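Local coordinates for D-3-phosphoglycerate dehydrogenase-related protein (Vibrio cholerae, PDB 4S1V) that probably interconverts D-2-hydroxyacids, such as 3-phosphoglycerate, and their 2-oxoacids with a nicotinamide cofactor, at residues T95-I100 / F305-K310. Sequence-based numbering, arbitrary orientation.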
ATOM      1  N   THR C  95     -19.726   4.105 -49.145  1.00 29.98           N
ATOM      2  CA  THR C  95     -20.959   3.621 -48.536  1.00 30.98           C
ATOM      3  C   THR C  95     -20.700   3.319 -47.063  1.00 31.06           C
ATOM      4  O   THR C  95     -19.710   2.664 -46.720  1.00 32.14           O
ATOM      5  CB  THR C  95     -21.477   2.343 -49.237  1.00 30.69           C
ATOM      6  OG1 THR C  95     -21.552   2.570 -50.645  1.00 32.00           O
ATOM      7  CG2 THR C  95     -22.877   1.948 -48.734  1.00 30.04           C
ATOM      8  N   VAL C  96     -21.585   3.820 -46.204  1.00 31.26           N
ATOM      9  CA  VAL C  96     -21.568   3.491 -44.782  1.00 30.75           C
ATOM     10  C   VAL C  96     -22.807   2.676 -44.427  1.00 29.69           C
ATOM     11  O   VAL C  96     -23.934   3.153 -44.554  1.00 29.25           O
ATOM     12  CB  VAL C  96     -21.497   4.756 -43.902  1.00 31.65           C
ATOM     13  CG1 VAL C  96     -21.593   4.396 -42.421  1.00 31.53           C
ATOM     14  CG2 VAL C  96     -20.206   5.511 -44.176  1.00 32.75           C
ATOM     15  N   LEU C  97     -22.590   1.440 -43.995  1.00 28.71           N
ATOM     16  CA  LEU C  97     -23.685   0.593 -43.521  1.00 28.79           C
ATOM     17  C   LEU C  97     -23.578   0.392 -42.008  1.00 28.30           C
ATOM     18  O   LEU C  97     -22.476   0.240 -41.469  1.00 26.37           O
ATOM     19  CB  LEU C  97     -23.690  -0.756 -44.258  1.00 28.21           C
ATOM     20  CG  LEU C  97     -23.940  -0.750 -45.777  1.00 29.04           C
ATOM     21  CD1 LEU C  97     -23.655  -2.117 -46.402  1.00 28.19           C
ATOM     22  CD2 LEU C  97     -25.367  -0.318 -46.092  1.00 29.22           C
ATOM     23  N   GLU C  98     -24.721   0.397 -41.325  1.00 27.96           N
ATOM     24  CA  GLU C  98     -24.717   0.197 -39.879  1.00 27.82           C
ATOM     25  C   GLU C  98     -25.349  -1.111 -39.425  1.00 26.95           C
ATOM     26  O   GLU C  98     -26.248  -1.645 -40.089  1.00 25.73           O
ATOM     27  CB  GLU C  98     -25.275   1.407 -39.116  1.00 28.61           C
ATOM     28  CG  GLU C  98     -26.654   1.905 -39.513  1.00 30.12           C
ATOM     29  CD  GLU C  98     -27.119   3.068 -38.640  1.00 31.05           C
ATOM     30  OE1 GLU C  98     -26.277   3.709 -37.974  1.00 30.70           O
ATOM     31  OE2 GLU C  98     -28.334   3.347 -38.611  1.00 32.98           O
ATOM     32  N   GLY C  99     -24.864  -1.621 -38.299  1.00 25.54           N
ATOM     33  CA  GLY C  99     -25.347  -2.876 -37.749  1.00 25.34           C
ATOM     34  C   GLY C  99     -26.326  -2.690 -36.602  1.00 26.34           C
ATOM     35  O   GLY C  99     -27.098  -1.720 -36.563  1.00 26.17           O
ATOM     36  N   ILE C 100     -26.289  -3.638 -35.672  1.00 24.51           N
ATOM     37  CA  ILE C 100     -27.189  -3.653 -34.539  1.00 24.23           C
ATOM     38  C   ILE C 100     -26.362  -3.973 -33.304  1.00 23.64           C
ATOM     39  O   ILE C 100     -25.293  -4.575 -33.416  1.00 23.35           O
ATOM     40  CB  ILE C 100     -28.316  -4.705 -34.705  1.00 24.33           C
ATOM     41  CG1 ILE C 100     -27.729  -6.118 -34.879  1.00 24.33           C
ATOM     42  CG2 ILE C 100     -29.243  -4.332 -35.866  1.00 25.13           C
ATOM     43  CD1 ILE C 100     -28.738  -7.256 -34.798  1.00 24.59           C
ATOM     44  N   PHE C 305     -20.602  -8.093 -40.578  1.00 27.26           N
ATOM     45  CA  PHE C 305     -20.144  -8.984 -41.654  1.00 28.07           C
ATOM     46  C   PHE C 305     -21.255  -9.307 -42.649  1.00 28.77           C
ATOM     47  O   PHE C 305     -20.988  -9.575 -43.824  1.00 29.15           O
ATOM     48  CB  PHE C 305     -19.546 -10.281 -41.092  1.00 27.49           C
ATOM     49  CG  PHE C 305     -18.342 -10.074 -40.217  1.00 27.58           C
ATOM     50  CD1 PHE C 305     -17.639  -8.867 -40.229  1.00 26.84           C
ATOM     51  CD2 PHE C 305     -17.888 -11.101 -39.395  1.00 27.04           C
ATOM     52  CE1 PHE C 305     -16.526  -8.686 -39.426  1.00 26.12           C
ATOM     53  CE2 PHE C 305     -16.765 -10.929 -38.599  1.00 26.07           C
ATOM     54  CZ  PHE C 305     -16.088  -9.722 -38.611  1.00 26.21           C
ATOM     55  N   GLU C 306     -22.497  -9.283 -42.164  1.00 29.03           N
ATOM     56  CA  GLU C 306     -23.685  -9.464 -42.998  1.00 29.69           C
ATOM     57  C   GLU C 306     -23.781  -8.320 -44.006  1.00 29.68           C
ATOM     58  O   GLU C 306     -24.083  -8.538 -45.181  1.00 30.23           O
ATOM     59  CB  GLU C 306     -24.949  -9.527 -42.119  1.00 29.36           C
ATOM     60  CG  GLU C 306     -26.280  -9.468 -42.851  1.00 30.44           C
ATOM     61  CD  GLU C 306     -27.426  -8.988 -41.969  1.00 31.84           C
ATOM     62  OE1 GLU C 306     -27.379  -9.174 -40.732  1.00 30.78           O
ATOM     63  OE2 GLU C 306     -28.386  -8.407 -42.515  1.00 33.91           O
ATOM     64  N   ASN C 307     -23.508  -7.102 -43.544  1.00 29.48           N
ATOM     65  CA  ASN C 307     -23.551  -5.930 -44.412  1.00 28.82           C
ATOM     66  C   ASN C 307     -22.405  -5.912 -45.428  1.00 28.64           C
ATOM     67  O   ASN C 307     -22.572  -5.447 -46.554  1.00 27.33           O
ATOM     68  CB  ASN C 307     -23.590  -4.652 -43.581  1.00 29.12           C
ATOM     69  CG  ASN C 307     -24.950  -4.415 -42.948  1.00 28.76           C
ATOM     70  OD1 ASN C 307     -25.980  -4.843 -43.478  1.00 28.39           O
ATOM     71  ND2 ASN C 307     -24.962  -3.725 -41.816  1.00 27.78           N
ATOM     72  N   VAL C 308     -21.257  -6.443 -45.023  1.00 29.18           N
ATOM     73  CA  VAL C 308     -20.125  -6.621 -45.922  1.00 32.22           C
ATOM     74  C   VAL C 308     -20.519  -7.520 -47.099  1.00 33.50           C
ATOM     75  O   VAL C 308     -20.309  -7.148 -48.256  1.00 36.23           O
ATOM     76  CB  VAL C 308     -18.882  -7.177 -45.181  1.00 31.37           C
ATOM     77  CG1 VAL C 308     -17.823  -7.640 -46.169  1.00 31.77           C
ATOM     78  CG2 VAL C 308     -18.301  -6.117 -44.251  1.00 30.90           C
ATOM     79  N   VAL C 309     -21.106  -8.680 -46.804  1.00 34.54           N
ATOM     80  CA  VAL C 309     -21.505  -9.637 -47.854  1.00 36.34           C
ATOM     81  C   VAL C 309     -22.721  -9.174 -48.677  1.00 36.89           C
ATOM     82  O   VAL C 309     -22.876  -9.564 -49.842  1.00 37.49           O
ATOM     83  CB  VAL C 309     -21.686 -11.083 -47.319  1.00 36.24           C
ATOM     84  CG1 VAL C 309     -20.389 -11.592 -46.703  1.00 36.08           C
ATOM     85  CG2 VAL C 309     -22.828 -11.177 -46.319  1.00 36.87           C
ATOM     86  N   LYS C 310     -23.567  -8.340 -48.071  1.00 36.28           N
ATOM     87  CA  LYS C 310     -24.630  -7.646 -48.800  1.00 36.90           C
ATOM     88  C   LYS C 310     -24.053  -6.636 -49.794  1.00 38.99           C
ATOM     89  O   LYS C 310     -24.566  -6.492 -50.910  1.00 41.23           O
ATOM     90  CB  LYS C 310     -25.591  -6.938 -47.840  1.00 36.91           C
ATOM     91  CG  LYS C 310     -26.637  -7.844 -47.206  1.00 37.07           C
ATOM     92  CD  LYS C 310     -27.633  -7.037 -46.381  1.00 37.02           C
ATOM     93  CE  LYS C 310     -28.843  -7.877 -45.990  1.00 36.94           C
ATOM     94  NZ  LYS C 310     -29.559  -7.302 -44.812  1.00 37.80           N
TER
HETATM   95  O   HOH W   1     -22.763  -2.763 -40.602  1.00 22.18           O
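In the smaller domain of this D-2-hydroxyacid dehydrogenase fold, the C-terminal helix 294-312 packs on the edge strand 95-98 of the five-stranded parallel sheet, and Asn307 meets Leu97 and Glu98 there. The alpha carbons of Leu97 and Asn307 lie 6.6 Å apart, and both side chains leave the backbone toward the opposing segment. Leu97 crosses the base of Asn307 at a slant, with CD1 3.8 Å from Asn307 CB and 3.5 Å from Asn307 O, a plain van der Waals contact. With CG anti to its carbonyl carbon (chi1 -75°), the amide of Asn307 extends toward the strand. ND2 then gives a bent, weak hydrogen bond to Glu98 O at 3.0 Å, with an N-H...O angle of 124°. The same nitrogen also donates to a water 2.7 Å from Asn307 ND2, which in turn donates weakly to Leu97 O, so one amide group serves two successive backbone carbonyls, one directly and one through the water. On the helix surface, Lys310 NZ forms a salt bridge with Glu306 OE2 (2.8 Å), one turn back. Strand 95-98 pairs with strand 73-76, whose Leu73 and Ser75 touch Val308, while Val96 packs against Val86 and Cys89 of helix 86-91.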